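PDB 4BSZ: ankyrin repeat-containing protein YAR1 from Saccharomyces cerevisiae, which is required for a normal rate of cell proliferation and binds unfolded protein. Local coordinates for residues B[22-31]-B[62-71]; B[97-105]-B[132-141]. One frame throughout, in Å; residues are numbered along the deposited sequence.

Contact 1: residues B[22-31]-B[62-71]; sequences ARAGDLDSLK and NGHIETVRYI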
loop_
_atom_site.group_PDB
_atom_site.type_symbol
_atom_site.label_atom_id
_atom_site.label_comp_id
_atom_site.label_asym_id
_atom_site.label_seq_id
_atom_site.Cartn_x
_atom_site.Cartn_y
_atom_site.Cartn_z
ATOM N N ALA B 22 1.396 -32.456 -45.996
ATOM C CA ALA B 22 0.561 -31.578 -45.190
ATOM C C ALA B 22 1.430 -30.481 -44.569
ATOM O O ALA B 22 1.049 -29.310 -44.533
ATOM C CB ALA B 22 -0.151 -32.372 -44.111
ATOM N N ARG B 23 2.605 -30.876 -44.089
ATOM C CA ARG B 23 3.550 -29.950 -43.487
ATOM C C ARG B 23 3.929 -28.873 -44.494
ATOM O O ARG B 23 3.782 -27.676 -44.227
ATOM C CB ARG B 23 4.793 -30.713 -43.034
ATOM C CG ARG B 23 5.779 -29.922 -42.197
ATOM C CD ARG B 23 6.888 -30.841 -41.703
ATOM N NE ARG B 23 7.862 -30.148 -40.867
ATOM C CZ ARG B 23 8.759 -30.760 -40.104
ATOM N NH1 ARG B 23 8.806 -32.084 -40.056
ATOM N NH2 ARG B 23 9.607 -30.045 -39.379
ATOM N N ALA B 24 4.400 -29.312 -45.656
ATOM C CA ALA B 24 4.808 -28.408 -46.718
ATOM C C ALA B 24 3.667 -27.490 -47.181
ATOM O O ALA B 24 3.911 -26.369 -47.640
ATOM C CB ALA B 24 5.355 -29.206 -47.894
ATOM N N GLY B 25 2.430 -27.966 -47.070
ATOM C CA GLY B 25 1.295 -27.240 -47.607
ATOM C C GLY B 25 0.966 -27.589 -49.056
ATOM O O GLY B 25 0.164 -26.897 -49.696
ATOM N N ASP B 26 1.567 -28.656 -49.587
ATOM C CA ASP B 26 1.269 -29.081 -50.953
ATOM C C ASP B 26 -0.134 -29.654 -51.019
ATOM O O ASP B 26 -0.318 -30.868 -51.078
ATOM C CB ASP B 26 2.291 -30.105 -51.478
ATOM C CG ASP B 26 2.272 -30.227 -53.007
ATOM O OD1 ASP B 26 1.282 -29.801 -53.649
ATOM O OD2 ASP B 26 3.248 -30.760 -53.575
ATOM N N LEU B 27 -1.124 -28.768 -51.014
ATOM C CA LEU B 27 -2.514 -29.188 -51.117
ATOM C C LEU B 27 -2.755 -29.902 -52.438
ATOM O O LEU B 27 -3.547 -30.835 -52.504
ATOM C CB LEU B 27 -3.458 -27.993 -50.981
ATOM C CG LEU B 27 -4.947 -28.334 -51.060
ATOM C CD1 LEU B 27 -5.337 -29.361 -50.001
ATOM C CD2 LEU B 27 -5.790 -27.082 -50.923
ATOM N N ASP B 28 -2.052 -29.469 -53.481
ATOM C CA ASP B 28 -2.227 -30.058 -54.801
ATOM C C ASP B 28 -1.959 -31.563 -54.823
ATOM O O ASP B 28 -2.788 -32.336 -55.316
ATOM C CB ASP B 28 -1.389 -29.326 -55.851
ATOM C CG ASP B 28 -2.109 -28.120 -56.416
ATOM O OD1 ASP B 28 -3.357 -28.091 -56.330
ATOM O OD2 ASP B 28 -1.439 -27.206 -56.942
ATOM N N SER B 29 -0.827 -31.993 -54.278
ATOM C CA SER B 29 -0.566 -33.426 -54.247
ATOM C C SER B 29 -1.380 -34.152 -53.185
ATOM O O SER B 29 -1.513 -35.365 -53.242
ATOM C CB SER B 29 0.927 -33.764 -54.164
ATOM O OG SER B 29 1.568 -33.067 -53.127
ATOM N N LEU B 30 -1.961 -33.420 -52.240
ATOM C CA LEU B 30 -2.860 -34.053 -51.277
ATOM C C LEU B 30 -4.173 -34.533 -51.910
ATOM O O LEU B 30 -4.580 -35.684 -51.711
ATOM C CB LEU B 30 -3.137 -33.131 -50.095
ATOM C CG LEU B 30 -2.074 -33.204 -48.998
ATOM C CD1 LEU B 30 -2.409 -32.270 -47.830
ATOM C CD2 LEU B 30 -1.914 -34.636 -48.519
ATOM N N LYS B 31 -4.836 -33.656 -52.666
ATOM C CA LYS B 31 -6.061 -34.025 -53.371
ATOM C C LYS B 31 -5.730 -35.125 -54.370
ATOM O O LYS B 31 -6.507 -36.060 -54.578
ATOM C CB LYS B 31 -6.655 -32.827 -54.117
ATOM C CG LYS B 31 -6.688 -31.519 -53.350
ATOM C CD LYS B 31 -7.630 -30.529 -54.035
ATOM C CE LYS B 31 -7.371 -29.073 -53.630
ATOM N NZ LYS B 31 -6.384 -28.392 -54.535
ATOM N N ASN B 62 1.687 -24.963 -39.141
ATOM C CA ASN B 62 2.274 -24.153 -40.200
ATOM C C ASN B 62 1.333 -23.132 -40.845
ATOM O O ASN B 62 1.708 -22.457 -41.806
ATOM C CB ASN B 62 2.881 -25.058 -41.263
ATOM C CG ASN B 62 4.124 -25.762 -40.773
ATOM O OD1 ASN B 62 4.670 -25.422 -39.722
ATOM N ND2 ASN B 62 4.597 -26.737 -41.547
ATOM N N GLY B 63 0.114 -23.035 -40.321
ATOM C CA GLY B 63 -0.817 -21.994 -40.715
ATOM C C GLY B 63 -1.362 -22.090 -42.128
ATOM O O GLY B 63 -1.854 -21.098 -42.666
ATOM N N HIS B 64 -1.276 -23.282 -42.719
ATOM C CA HIS B 64 -1.787 -23.549 -44.059
ATOM C C HIS B 64 -3.287 -23.792 -44.035
ATOM O O HIS B 64 -3.749 -24.941 -44.130
ATOM C CB HIS B 64 -1.097 -24.773 -44.645
ATOM C CG HIS B 64 0.386 -24.628 -44.770
ATOM N ND1 HIS B 64 0.986 -23.455 -45.180
ATOM C CD2 HIS B 64 1.392 -25.505 -44.536
ATOM C CE1 HIS B 64 2.297 -23.621 -45.198
ATOM N NE2 HIS B 64 2.570 -24.853 -44.807
ATOM N N ILE B 65 -4.039 -22.702 -43.933
ATOM C CA ILE B 65 -5.486 -22.754 -43.763
ATOM C C ILE B 65 -6.236 -23.573 -44.840
ATOM O O ILE B 65 -7.188 -24.290 -44.525
ATOM C CB ILE B 65 -6.051 -21.325 -43.662
ATOM C CG1 ILE B 65 -7.515 -21.340 -43.225
ATOM C CG2 ILE B 65 -5.854 -20.581 -44.970
ATOM C CD1 ILE B 65 -7.701 -21.639 -41.780
ATOM N N GLU B 66 -5.801 -23.490 -46.096
ATOM C CA GLU B 66 -6.504 -24.188 -47.170
ATOM C C GLU B 66 -6.279 -25.691 -47.083
ATOM O O GLU B 66 -7.189 -26.492 -47.296
ATOM C CB GLU B 66 -6.101 -23.639 -48.541
ATOM C CG GLU B 66 -6.555 -22.207 -48.763
ATOM C CD GLU B 66 -8.012 -21.991 -48.370
ATOM O OE1 GLU B 66 -8.872 -22.786 -48.806
ATOM O OE2 GLU B 66 -8.295 -21.032 -47.616
ATOM N N THR B 67 -5.054 -26.067 -46.752
ATOM C CA THR B 67 -4.726 -27.457 -46.515
ATOM C C THR B 67 -5.505 -27.974 -45.300
ATOM O O THR B 67 -6.062 -29.072 -45.330
ATOM C CB THR B 67 -3.230 -27.606 -46.256
ATOM O OG1 THR B 67 -2.494 -26.833 -47.218
ATOM C CG2 THR B 67 -2.833 -29.061 -46.337
ATOM N N VAL B 68 -5.540 -27.168 -44.236
ATOM C CA VAL B 68 -6.255 -27.534 -43.009
ATOM C C VAL B 68 -7.745 -27.771 -43.255
ATOM O O VAL B 68 -8.310 -28.762 -42.804
ATOM C CB VAL B 68 -6.101 -26.460 -41.900
ATOM C CG1 VAL B 68 -7.011 -26.775 -40.711
ATOM C CG2 VAL B 68 -4.642 -26.341 -41.446
ATOM N N ARG B 69 -8.376 -26.847 -43.966
ATOM C CA ARG B 69 -9.792 -26.968 -44.274
ATOM C C ARG B 69 -10.062 -28.202 -45.135
ATOM O O ARG B 69 -11.054 -28.899 -44.933
ATOM C CB ARG B 69 -10.290 -25.704 -44.969
ATOM C CG ARG B 69 -11.742 -25.741 -45.344
ATOM C CD ARG B 69 -12.086 -24.481 -46.090
ATOM N NE ARG B 69 -11.835 -23.288 -45.284
ATOM C CZ ARG B 69 -12.677 -22.833 -44.359
ATOM N NH1 ARG B 69 -13.812 -23.483 -44.114
ATOM N NH2 ARG B 69 -12.384 -21.737 -43.669
ATOM N N TYR B 70 -9.169 -28.480 -46.078
ATOM C CA TYR B 70 -9.320 -29.658 -46.919
ATOM C C TYR B 70 -9.264 -30.939 -46.097
ATOM O O TYR B 70 -10.113 -31.816 -46.232
ATOM C CB TYR B 70 -8.244 -29.709 -48.004
ATOM C CG TYR B 70 -8.238 -31.008 -48.774
ATOM C CD1 TYR B 70 -9.107 -31.210 -49.836
ATOM C CD2 TYR B 70 -7.375 -32.040 -48.432
ATOM C CE1 TYR B 70 -9.111 -32.406 -50.549
ATOM C CE2 TYR B 70 -7.370 -33.243 -49.138
ATOM C CZ TYR B 70 -8.239 -33.421 -50.195
ATOM O OH TYR B 70 -8.232 -34.617 -50.896
ATOM N N ILE B 71 -8.241 -31.048 -45.267
ATOM C CA ILE B 71 -8.087 -32.206 -44.409
ATOM C C ILE B 71 -9.358 -32.426 -43.595
ATOM O O ILE B 71 -9.855 -33.544 -43.487
ATOM C CB ILE B 71 -6.874 -32.033 -43.474
ATOM C CG1 ILE B 71 -5.587 -32.013 -44.296
ATOM C CG2 ILE B 71 -6.844 -33.132 -42.430
ATOM C CD1 ILE B 71 -4.351 -31.693 -43.521
#
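In the ankyrin-repeat stack, the turn joining helices 12-24 and 27-37 rests on the turn joining helices 55-61 and 65-78, and Asn-62 and His-64 both reach Arg-23 O. Asn-62 ND2 gives the straighter bond, 3.0 Å to Arg-23 O at an N-H...O angle of 161°; the oxygen lies in the amide plane, while the donor stands above the carbonyl plane. This ND2 also bonds an acidic side chain of the chain of another protein. His-64 NE2 adds a weak, bent 3.1 Å bond to Arg-23 O at the ring edge. Gly-25 CA makes a CH-pi contact over one face of that imidazole, 3.9 Å from the His-64 centroid. A chi1 of 172° lays the Tyr-70 ring alongside Lys-31, with Leu-27 CD1 against Tyr-70 CB at 3.5 Å. Lys-31 CG lies over a face of the phenol, 4.2 Å from the Tyr-70 centroid. With an alanine replacing Tyr-70, Lys-31 CG would probably lose its aromatic face and a gap would open beside Leu-27 CD1. Helices 27-37 and 65-78 run nearly parallel, their short segments 18° apart; helix 108-117 packs on Ile-65 and Val-68, helix 55-61 on Ala-22 and Ile-71.

Contact 2: residues B[97-105]-B[132-141]; sequences TALHWASLN and AIFEAENSGK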
loop_
_atom_site.group_PDB
_atom_site.type_symbol
_atom_site.label_atom_id
_atom_site.label_comp_id
_atom_site.label_asym_id
_atom_site.label_seq_id
_atom_site.Cartn_x
_atom_site.Cartn_y
_atom_site.Cartn_z
ATOM N N THR B 97 -2.855 -31.706 -29.065
ATOM C CA THR B 97 -3.770 -31.664 -30.191
ATOM C C THR B 97 -3.163 -30.773 -31.256
ATOM O O THR B 97 -2.190 -30.062 -30.991
ATOM C CB THR B 97 -5.120 -31.060 -29.793
ATOM O OG1 THR B 97 -4.919 -29.725 -29.309
ATOM C CG2 THR B 97 -5.782 -31.905 -28.715
ATOM N N ALA B 98 -3.735 -30.803 -32.454
ATOM C CA ALA B 98 -3.343 -29.856 -33.487
ATOM C C ALA B 98 -3.560 -28.427 -32.976
ATOM O O ALA B 98 -2.778 -27.516 -33.271
ATOM C CB ALA B 98 -4.132 -30.092 -34.746
ATOM N N LEU B 99 -4.622 -28.250 -32.195
ATOM C CA LEU B 99 -4.955 -26.955 -31.645
ATOM C C LEU B 99 -3.808 -26.420 -30.803
ATOM O O LEU B 99 -3.445 -25.243 -30.922
ATOM C CB LEU B 99 -6.218 -27.062 -30.804
ATOM C CG LEU B 99 -6.814 -25.754 -30.296
ATOM C CD1 LEU B 99 -6.843 -24.704 -31.402
ATOM C CD2 LEU B 99 -8.207 -26.017 -29.765
ATOM N N HIS B 100 -3.240 -27.282 -29.954
ATOM C CA HIS B 100 -2.090 -26.917 -29.121
ATOM C C HIS B 100 -0.982 -26.308 -29.963
ATOM O O HIS B 100 -0.443 -25.261 -29.625
ATOM C CB HIS B 100 -1.525 -28.139 -28.398
ATOM C CG HIS B 100 -2.218 -28.465 -27.114
ATOM N ND1 HIS B 100 -3.328 -29.284 -27.054
ATOM C CD2 HIS B 100 -1.949 -28.101 -25.839
ATOM C CE1 HIS B 100 -3.717 -29.400 -25.798
ATOM N NE2 HIS B 100 -2.897 -28.689 -25.041
ATOM N N TRP B 101 -0.638 -26.976 -31.057
ATOM C CA TRP B 101 0.436 -26.515 -31.921
ATOM C C TRP B 101 0.092 -25.212 -32.633
ATOM O O TRP B 101 0.936 -24.318 -32.767
ATOM C CB TRP B 101 0.757 -27.585 -32.950
ATOM C CG TRP B 101 1.540 -28.718 -32.397
ATOM C CD1 TRP B 101 1.691 -29.053 -31.078
ATOM C CD2 TRP B 101 2.301 -29.675 -33.146
ATOM N NE1 TRP B 101 2.500 -30.162 -30.966
ATOM C CE2 TRP B 101 2.884 -30.562 -32.223
ATOM C CE3 TRP B 101 2.542 -29.862 -34.511
ATOM C CZ2 TRP B 101 3.695 -31.617 -32.620
ATOM C CZ3 TRP B 101 3.344 -30.913 -34.903
ATOM C CH2 TRP B 101 3.913 -31.774 -33.962
ATOM N N ALA B 102 -1.149 -25.120 -33.104
ATOM C CA ALA B 102 -1.626 -23.912 -33.767
ATOM C C ALA B 102 -1.583 -22.727 -32.799
ATOM O O ALA B 102 -1.298 -21.600 -33.201
ATOM C CB ALA B 102 -3.033 -24.119 -34.314
ATOM N N SER B 103 -1.850 -22.988 -31.522
ATOM C CA SER B 103 -1.863 -21.918 -30.525
ATOM C C SER B 103 -0.452 -21.498 -30.157
ATOM O O SER B 103 -0.174 -20.317 -30.020
ATOM C CB SER B 103 -2.633 -22.346 -29.289
ATOM O OG SER B 103 -3.886 -22.877 -29.674
ATOM N N LEU B 104 0.438 -22.473 -30.008
ATOM C CA LEU B 104 1.846 -22.192 -29.778
ATOM C C LEU B 104 2.422 -21.316 -30.899
ATOM O O LEU B 104 3.168 -20.369 -30.649
ATOM C CB LEU B 104 2.635 -23.497 -29.652
ATOM C CG LEU B 104 4.141 -23.296 -29.470
ATOM C CD1 LEU B 104 4.684 -24.069 -28.276
ATOM C CD2 LEU B 104 4.884 -23.678 -30.732
ATOM N N ASN B 105 2.058 -21.623 -32.136
ATOM C CA ASN B 105 2.589 -20.879 -33.268
ATOM C C ASN B 105 1.737 -19.684 -33.666
ATOM O O ASN B 105 2.010 -19.027 -34.668
ATOM C CB ASN B 105 2.824 -21.809 -34.457
ATOM C CG ASN B 105 3.943 -22.800 -34.200
ATOM O OD1 ASN B 105 5.122 -22.439 -34.222
ATOM N ND2 ASN B 105 3.581 -24.051 -33.944
ATOM N N ALA B 132 -4.582 -25.725 -24.679
ATOM C CA ALA B 132 -4.337 -24.723 -25.709
ATOM C C ALA B 132 -4.382 -23.286 -25.154
ATOM O O ALA B 132 -3.575 -22.442 -25.550
ATOM C CB ALA B 132 -5.302 -24.896 -26.861
ATOM N N ILE B 133 -5.310 -23.028 -24.233
ATOM C CA ILE B 133 -5.417 -21.725 -23.575
ATOM C C ILE B 133 -4.095 -21.273 -22.951
ATOM O O ILE B 133 -3.664 -20.138 -23.134
ATOM C CB ILE B 133 -6.470 -21.724 -22.454
ATOM C CG1 ILE B 133 -7.767 -22.411 -22.902
ATOM C CG2 ILE B 133 -6.733 -20.306 -21.993
ATOM C CD1 ILE B 133 -8.658 -21.550 -23.750
ATOM N N PHE B 134 -3.461 -22.165 -22.200
ATOM C CA PHE B 134 -2.162 -21.881 -21.614
ATOM C C PHE B 134 -1.122 -21.638 -22.704
ATOM O O PHE B 134 -0.411 -20.637 -22.665
ATOM C CB PHE B 134 -1.720 -23.036 -20.719
ATOM C CG PHE B 134 -0.340 -22.867 -20.144
ATOM C CD1 PHE B 134 0.785 -23.318 -20.839
ATOM C CD2 PHE B 134 -0.162 -22.263 -18.901
ATOM C CE1 PHE B 134 2.067 -23.163 -20.312
ATOM C CE2 PHE B 134 1.105 -22.104 -18.369
ATOM C CZ PHE B 134 2.227 -22.560 -19.078
ATOM N N GLU B 135 -1.039 -22.565 -23.666
ATOM C CA GLU B 135 0.024 -22.552 -24.673
ATOM C C GLU B 135 0.047 -21.237 -25.439
ATOM O O GLU B 135 1.116 -20.667 -25.672
ATOM C CB GLU B 135 -0.090 -23.735 -25.649
ATOM C CG GLU B 135 0.266 -25.113 -25.060
ATOM C CD GLU B 135 1.749 -25.285 -24.698
ATOM O OE1 GLU B 135 2.574 -24.401 -25.030
ATOM O OE2 GLU B 135 2.090 -26.318 -24.074
ATOM N N ALA B 136 -1.134 -20.758 -25.819
ATOM C CA ALA B 136 -1.249 -19.490 -26.525
ATOM C C ALA B 136 -0.599 -18.375 -25.714
ATOM O O ALA B 136 0.253 -17.643 -26.218
ATOM C CB ALA B 136 -2.700 -19.165 -26.798
ATOM N N GLU B 137 -0.989 -18.266 -24.450
ATOM C CA GLU B 137 -0.513 -17.183 -23.599
ATOM C C GLU B 137 0.966 -17.339 -23.265
ATOM O O GLU B 137 1.684 -16.359 -23.085
ATOM C CB GLU B 137 -1.363 -17.097 -22.323
ATOM C CG GLU B 137 -1.003 -15.958 -21.398
ATOM C CD GLU B 137 -0.890 -14.617 -22.110
ATOM O OE1 GLU B 137 -1.638 -14.386 -23.090
ATOM O OE2 GLU B 137 -0.050 -13.786 -21.685
ATOM N N ASN B 138 1.421 -18.583 -23.198
ATOM C CA ASN B 138 2.796 -18.855 -22.824
ATOM C C ASN B 138 3.794 -18.491 -23.929
ATOM O O ASN B 138 4.970 -18.251 -23.657
ATOM C CB ASN B 138 2.936 -20.317 -22.404
ATOM C CG ASN B 138 4.271 -20.612 -21.784
ATOM O OD1 ASN B 138 4.574 -20.152 -20.687
ATOM N ND2 ASN B 138 5.089 -21.379 -22.490
ATOM N N SER B 139 3.313 -18.435 -25.169
ATOM C CA SER B 139 4.142 -18.052 -26.311
ATOM C C SER B 139 3.882 -16.622 -26.788
ATOM O O SER B 139 4.306 -16.243 -27.886
ATOM C CB SER B 139 3.934 -19.019 -27.482
ATOM O OG SER B 139 4.716 -20.186 -27.321
ATOM N N GLY B 140 3.177 -15.839 -25.973
ATOM C CA GLY B 140 2.903 -14.446 -26.283
ATOM C C GLY B 140 2.025 -14.224 -27.506
ATOM O O GLY B 140 2.095 -13.180 -28.158
ATOM N N LYS B 141 1.192 -15.208 -27.819
ATOM C CA LYS B 141 0.274 -15.103 -28.946
ATOM C C LYS B 141 -1.068 -14.563 -28.454
ATOM O O LYS B 141 -2.060 -15.288 -28.344
ATOM C CB LYS B 141 0.136 -16.452 -29.672
ATOM C CG LYS B 141 1.471 -17.007 -30.217
ATOM C CD LYS B 141 2.298 -15.913 -30.912
ATOM C CE LYS B 141 3.285 -16.458 -31.951
ATOM N NZ LYS B 141 4.404 -17.244 -31.363
#
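His-100 turns one face of its imidazole to the start of helix 132-138, with Ala-132 N over that face and Glu-135 CG at the ring edge, 3.8 Å from His-100 CD2. This is ankyrin-type packing of helices side by side in the stack, 98-104 against 132-138: segment axes 7.9 Å apart cross at -18°, with small residues between. Ala-132 CB fits between Leu-99 CG and Ser-103 OG, and Ser-103 CB meets Ala-136 CB at 4.0 Å. Ser-103 OG donates to Leu-99 O within its own helix, from above the carbonyl plane. The His-100 and Glu-135 side chains cross at about a right angle, ring and carboxylate planes 68° apart. Ring rotation is fixed at both nitrogens: a 2.8 Å hydrogen bond joins Thr-97 OG1 and His-100 ND1, and His-100 NE2 bonds to His-130 O. Thr-97 OG1 also caps the helix by accepting from His-100 N. With CG anti to the backbone N (chi1 177°), Leu-104 carries CD1 to Glu-135 OE1 and CG to Ser-139 OG, 3.8 Å away. Helix 132-138 ends in a Schellman motif at Gly-140; Lys-141, bent at chi2 and chi4, then brings NZ to the C-terminal end of helix 98-104, a weak 3.4 Å hydrogen bond to Leu-104 O.

Both contacts join neighbouring layers of helices in one ankyrin stack, each takes one segment from an annotated repeat, and each pairs helix segments 18° apart, but they use different elements. Contact 1 sets helix 27-37 against helix 65-78, together with the turns before them; its short-segment axes are 10.5 Å apart, a spacing that goes with leucine and tyrosine, and of 13 touching residues 4 are buried and 2 exposed. Contact 2 joins helices 98-104 and 132-138, short-segment axes 7.9 Å apart, where alanine and serine occupy the middle and 7 of 10 touching residues are buried. Hydrogen bonding across contact 1 gathers on one carbonyl, whereas contact 2 has a weak lysine bond. Both also meet the chain of another protein.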